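Probable Zn binding protein (Lactobacillus acidophilus, PDB 3Q69) is of uncertain function but, as a Muc B2-like domain of a putative mucus binding protein, probably contributes to mucus adhesion, and may bind zinc. Local coordinates at residues 13-17 against 27-31; 70-75 against 99-105. One frame throughout, in Å; residues are numbered along the deposited sequence.

Contact 1. Residues 13-17 against 27-31; sequences QTIHY and DDHVV
The Y17 side chain runs alongside that of H29, pointing the same way, with CB of H29 lying in the ring plane at its edge, 3.9 Å from OH of Y17. At the same ring's edge, CD2 of Y17 comes 3.3 Å from the carbonyl O of D27. Across the strand pair the polar counterpart is H16 with D28. ND1 of H16 donates to OD1 of D28 at 2.8 Å, arriving from above the carboxylate plane rather than within it, and the two planes stand 76° apart. CG of H16 sits anti to its carbonyl carbon (chi1 -65°), which brings the ND1 side of the ring to the D28 carboxylate although CB sets out away from that strand. NE2 of H16 is hydrogen-bonded to E97, so both ring nitrogens have carboxylate partners; this fixes the ring's rotation and would probably favour a protonated imidazole. The backbone is a regular antiparallel ladder, with the hydrogen-bonded pairs Q13-V31 and I15-H29 flanking the non-hydrogen-bonded pair T14-V30. The bond from I15 N to H29 O measures 3.0 Å and is nearly straight. On the face carrying T14 and V30, OG1 of T14 only grazes CG2 of V30. On the other face Q13 stretches out with CG anti to the backbone N (chi1 179°), bringing OE1 3.5 Å from CG2 of V31, while I15 and H29 meet near their bases, CB to CB 4.2 Å, and diverge beyond. This face, with Q13, I15, Y17, H29 and V31, is covered by F60 and L63 of strand 55-64 and by V78 of strand 77-86, whereas the other flank of strand 2-19 is taken by strand 96-104, running parallel to it.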
loop_
_atom_site.group_PDB
_atom_site.type_symbol
_atom_site.label_atom_id
_atom_site.label_comp_id
_atom_site.label_asym_id
_atom_site.label_seq_id
_atom_site.Cartn_x
_atom_site.Cartn_y
_atom_site.Cartn_z
ATOM N N GLN A 13 2.312 2.208 2.047
ATOM C CA GLN A 13 1.599 3.260 2.749
ATOM C C GLN A 13 2.626 4.082 3.520
ATOM O O GLN A 13 3.355 3.545 4.344
ATOM C CB GLN A 13 0.589 2.660 3.724
ATOM C CG GLN A 13 -0.170 3.707 4.519
ATOM C CD GLN A 13 -0.985 3.116 5.636
ATOM O OE1 GLN A 13 -0.455 2.467 6.537
ATOM N NE2 GLN A 13 -2.280 3.335 5.590
ATOM N N THR A 14 2.687 5.376 3.231
ATOM C CA THR A 14 3.622 6.276 3.900
ATOM C C THR A 14 2.865 7.341 4.674
ATOM O O THR A 14 2.170 8.165 4.097
ATOM C CB THR A 14 4.560 6.970 2.898
ATOM O OG1 THR A 14 5.335 5.987 2.207
ATOM C CG2 THR A 14 5.489 7.926 3.614
ATOM N N ILE A 15 3.018 7.311 5.991
ATOM C CA ILE A 15 2.368 8.260 6.880
ATOM C C ILE A 15 3.366 9.271 7.451
ATOM O O ILE A 15 4.339 8.895 8.107
ATOM C CB ILE A 15 1.679 7.529 8.050
ATOM C CG1 ILE A 15 0.702 6.489 7.514
ATOM C CG2 ILE A 15 0.934 8.532 8.928
ATOM C CD1 ILE A 15 -0.429 7.074 6.728
ATOM N N HIS A 16 3.108 10.554 7.207
ATOM C CA HIS A 16 3.973 11.623 7.688
ATOM C C HIS A 16 3.387 12.208 8.965
ATOM O O HIS A 16 2.157 12.282 9.127
ATOM C CB HIS A 16 4.103 12.723 6.631
ATOM C CG HIS A 16 4.787 12.277 5.373
ATOM N ND1 HIS A 16 6.089 11.838 5.351
ATOM C CD2 HIS A 16 4.340 12.218 4.095
ATOM C CE1 HIS A 16 6.423 11.525 4.104
ATOM N NE2 HIS A 16 5.381 11.747 3.330
ATOM N N TYR A 17 4.268 12.616 9.874
ATOM C CA TYR A 17 3.845 13.203 11.136
ATOM C C TYR A 17 4.537 14.552 11.286
ATOM O O TYR A 17 5.750 14.622 11.413
ATOM C CB TYR A 17 4.212 12.274 12.293
ATOM C CG TYR A 17 3.555 10.915 12.194
ATOM C CD1 TYR A 17 2.206 10.756 12.465
ATOM C CD2 TYR A 17 4.276 9.795 11.786
ATOM C CE1 TYR A 17 1.588 9.522 12.330
ATOM C CE2 TYR A 17 3.666 8.549 11.648
ATOM C CZ TYR A 17 2.320 8.426 11.924
ATOM O OH TYR A 17 1.692 7.209 11.800
ATOM N N ASP A 27 9.138 10.236 13.107
ATOM C CA ASP A 27 9.578 9.547 11.887
ATOM C C ASP A 27 8.386 8.991 11.104
ATOM O O ASP A 27 7.385 8.561 11.684
ATOM C CB ASP A 27 10.527 8.381 12.200
ATOM C CG ASP A 27 11.864 8.835 12.757
ATOM O OD1 ASP A 27 12.445 9.816 12.237
ATOM O OD2 ASP A 27 12.339 8.185 13.714
ATOM N N ASP A 28 8.514 8.979 9.784
ATOM C CA ASP A 28 7.453 8.482 8.935
ATOM C C ASP A 28 7.212 7.000 9.210
ATOM O O ASP A 28 8.128 6.276 9.626
ATOM C CB ASP A 28 7.819 8.671 7.459
ATOM C CG ASP A 28 7.958 10.132 7.064
ATOM O OD1 ASP A 28 7.333 10.993 7.730
ATOM O OD2 ASP A 28 8.681 10.409 6.078
ATOM N N HIS A 29 5.977 6.558 8.981
ATOM C CA HIS A 29 5.628 5.160 9.171
ATOM C C HIS A 29 5.392 4.566 7.799
ATOM O O HIS A 29 4.483 4.979 7.096
ATOM C CB HIS A 29 4.371 5.023 10.009
ATOM C CG HIS A 29 4.060 3.611 10.391
ATOM N ND1 HIS A 29 3.778 2.635 9.462
ATOM C CD2 HIS A 29 3.981 3.018 11.605
ATOM C CE1 HIS A 29 3.535 1.494 10.090
ATOM N NE2 HIS A 29 3.652 1.700 11.387
ATOM N N VAL A 30 6.238 3.625 7.401
ATOM C CA VAL A 30 6.099 2.993 6.097
ATOM C C VAL A 30 5.850 1.505 6.213
ATOM O O VAL A 30 6.512 0.827 6.991
ATOM C CB VAL A 30 7.363 3.227 5.244
ATOM C CG1 VAL A 30 7.158 2.726 3.849
ATOM C CG2 VAL A 30 7.703 4.733 5.229
ATOM N N VAL A 31 4.863 1.023 5.457
ATOM C CA VAL A 31 4.508 -0.389 5.407
ATOM C C VAL A 31 4.199 -0.744 3.966
ATOM O O VAL A 31 3.873 0.113 3.134
ATOM C CB VAL A 31 3.277 -0.746 6.281
ATOM C CG1 VAL A 31 3.661 -0.681 7.739
ATOM C CG2 VAL A 31 2.120 0.199 5.996
#

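Contact 2. Residues 70-75 against 99-105; sequences GYTADK and TVIYSAN
The Y71 ring slants across the backbone of Y102, S103 and A104, with CD2 of Y71 3.1 Å from A104 N and its CE2 against CB of A104. Y19 meets the same ring edge-to-face from strand 2-19. The Y102 ring is likewise set obliquely, its CE1 resting 3.4 Å from CB of A73, and its OH is hydrogen-bonded to the carbonyl of P66. The third flat group, the D74 carboxylate, receives the I101 amide from above its plane: I101 N to OD2 of D74 is 2.8 Å. With chi1 at 57°, CG of D74 lies between its backbone N and carbonyl carbon, turning the carboxylate back to the other strand. D74 N in turn gives a bond of 2.7 Å to I101 O, so this residue both donates to and accepts from I101, and a water joins OD1 of D74 to T99 O. Between these ends runs a short antiparallel pairing, hydrogen-bonded at T72-S103 and non-hydrogen-bonded at Y71-A104 and A73-Y102; strand 71-73 is an outermost strand, within this chain, of a sheet whose parallel first and last strands, 2-19 and 96-104, recall the ubiquitin-like beta-grasp, though without its helix. Replacing Y71 with an alanine would probably leave the A104 backbone uncovered and Y19 without its edge-to-face partner. CB of A73 also packs on CG1 of V100, and CB of K75 comes near the same methyl from another direction. T72 turns CG2 across the N105 side chain at about a right angle, 3.5 Å from its CB, while OG1 of T72 makes a weak bond to S103 O. N105 N closes the ladder on G70 O at 2.7 Å, where G70 has a positive phi (96°) that would jam a CB against the preceding carbonyl.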
loop_
_atom_site.group_PDB
_atom_site.type_symbol
_atom_site.label_atom_id
_atom_site.label_comp_id
_atom_site.label_asym_id
_atom_site.label_seq_id
_atom_site.Cartn_x
_atom_site.Cartn_y
_atom_site.Cartn_z
ATOM N N GLY A 70 1.084 17.571 24.964
ATOM C CA GLY A 70 0.887 18.977 24.654
ATOM C C GLY A 70 0.196 19.248 23.333
ATOM O O GLY A 70 -0.290 20.359 23.105
ATOM N N TYR A 71 0.140 18.238 22.467
ATOM C CA TYR A 71 -0.487 18.376 21.157
ATOM C C TYR A 71 -1.504 17.281 20.897
ATOM O O TYR A 71 -1.606 16.322 21.660
ATOM C CB TYR A 71 0.567 18.336 20.048
ATOM C CG TYR A 71 1.600 19.435 20.141
ATOM C CD1 TYR A 71 2.661 19.350 21.047
ATOM C CD2 TYR A 71 1.508 20.570 19.331
ATOM C CE1 TYR A 71 3.612 20.378 21.140
ATOM C CE2 TYR A 71 2.437 21.595 19.416
ATOM C CZ TYR A 71 3.490 21.498 20.322
ATOM O OH TYR A 71 4.411 22.519 20.411
ATOM N N THR A 72 -2.260 17.433 19.816
ATOM C CA THR A 72 -3.269 16.450 19.439
ATOM C C THR A 72 -3.254 16.293 17.914
ATOM O O THR A 72 -3.250 17.283 17.173
ATOM C CB THR A 72 -4.671 16.884 19.885
ATOM O OG1 THR A 72 -5.080 18.022 19.124
ATOM C CG2 THR A 72 -4.672 17.244 21.368
ATOM N N ALA A 73 -3.243 15.046 17.451
ATOM C CA ALA A 73 -3.205 14.748 16.016
ATOM C C ALA A 73 -4.569 14.914 15.362
ATOM O O ALA A 73 -5.574 14.431 15.893
ATOM C CB ALA A 73 -2.707 13.323 15.797
ATOM N N ASP A 74 -4.609 15.586 14.212
ATOM C CA ASP A 74 -5.875 15.771 13.518
ATOM C C ASP A 74 -6.497 14.426 13.159
ATOM O O ASP A 74 -7.699 14.331 12.969
ATOM C CB ASP A 74 -5.705 16.654 12.267
ATOM C CG ASP A 74 -4.676 16.121 11.285
ATOM O OD1 ASP A 74 -4.530 16.737 10.203
ATOM O OD2 ASP A 74 -4.004 15.107 11.581
ATOM N N LYS A 75 -5.669 13.389 13.081
ATOM C CA LYS A 75 -6.127 12.033 12.772
ATOM C C LYS A 75 -5.530 11.081 13.819
ATOM O O LYS A 75 -4.442 10.528 13.629
ATOM C CB LYS A 75 -5.676 11.603 11.368
ATOM C CG LYS A 75 -6.083 12.517 10.260
ATOM C CD LYS A 75 -5.546 11.993 8.916
ATOM C CE LYS A 75 -5.540 13.079 7.844
ATOM N NZ LYS A 75 -6.902 13.635 7.634
ATOM N N THR A 99 -0.505 12.904 5.657
ATOM C CA THR A 99 0.165 13.523 6.773
ATOM C C THR A 99 -0.806 13.738 7.916
ATOM O O THR A 99 -1.952 14.124 7.711
ATOM C CB THR A 99 0.752 14.879 6.352
ATOM O OG1 THR A 99 1.589 14.706 5.198
ATOM C CG2 THR A 99 1.563 15.485 7.484
ATOM N N VAL A 100 -0.324 13.477 9.123
ATOM C CA VAL A 100 -1.095 13.680 10.327
ATOM C C VAL A 100 -0.523 14.958 10.928
ATOM O O VAL A 100 0.691 15.063 11.108
ATOM C CB VAL A 100 -0.907 12.501 11.301
ATOM C CG1 VAL A 100 -1.760 12.713 12.563
ATOM C CG2 VAL A 100 -1.315 11.195 10.605
ATOM N N ILE A 101 -1.385 15.920 11.254
ATOM C CA ILE A 101 -0.924 17.192 11.812
ATOM C C ILE A 101 -1.218 17.337 13.311
ATOM O O ILE A 101 -2.324 17.051 13.782
ATOM C CB ILE A 101 -1.562 18.377 11.036
ATOM C CG1 ILE A 101 -1.061 18.363 9.592
ATOM C CG2 ILE A 101 -1.242 19.706 11.705
ATOM C CD1 ILE A 101 0.456 18.536 9.470
ATOM N N TYR A 102 -0.224 17.801 14.059
ATOM C CA TYR A 102 -0.388 17.980 15.502
ATOM C C TYR A 102 -0.598 19.447 15.864
ATOM O O TYR A 102 0.190 20.305 15.484
ATOM C CB TYR A 102 0.830 17.425 16.249
ATOM C CG TYR A 102 0.974 15.921 16.155
ATOM C CD1 TYR A 102 0.308 15.085 17.050
ATOM C CD2 TYR A 102 1.762 15.331 15.159
ATOM C CE1 TYR A 102 0.418 13.694 16.959
ATOM C CE2 TYR A 102 1.878 13.960 15.063
ATOM C CZ TYR A 102 1.202 13.139 15.963
ATOM O OH TYR A 102 1.297 11.763 15.842
ATOM N N SER A 103 -1.683 19.722 16.579
ATOM C CA SER A 103 -2.009 21.072 17.018
ATOM C C SER A 103 -1.921 21.179 18.545
ATOM O O SER A 103 -2.536 20.379 19.261
ATOM C CB SER A 103 -3.431 21.429 16.589
ATOM O OG SER A 103 -3.548 21.532 15.183
ATOM N N ALA A 104 -1.183 22.174 19.035
ATOM C CA ALA A 104 -1.036 22.385 20.471
ATOM C C ALA A 104 -2.410 22.398 21.132
ATOM O O ALA A 104 -3.301 23.144 20.722
ATOM C CB ALA A 104 -0.318 23.695 20.730
ATOM N N ASN A 105 -2.567 21.567 22.160
ATOM C CA ASN A 105 -3.828 21.440 22.888
ATOM C C ASN A 105 -3.896 22.405 24.070
ATOM O O ASN A 105 -4.186 23.597 23.911
ATOM C CB ASN A 105 -3.979 19.993 23.381
ATOM C CG ASN A 105 -5.305 19.736 24.077
ATOM O OD1 ASN A 105 -6.371 19.981 23.520
ATOM N ND2 ASN A 105 -5.241 19.224 25.300
HETATM O O HOH W 1 -4.426 16.051 7.252
#

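Overall arrangement
Contact 1 comes entirely ahead of contact 2 in the sequence, and both lie on one five-stranded mixed sheet, their centres about 15 Å apart. They are joined by the parallel neighbours 2-19 and 96-104: H16 O probably accepts a hydrogen bond from V100 N at 2.8 Å, and Y17 packs on V100 and Y102. Contact 1 pairs the first two long strands, while contact 2 adds the edge strand 71-73 to the last one, farther from the chain's centre and close to its modelled end. Together they span four adjacent strands of this helix-free, elongated Muc B2-like domain, one part of a longer protein.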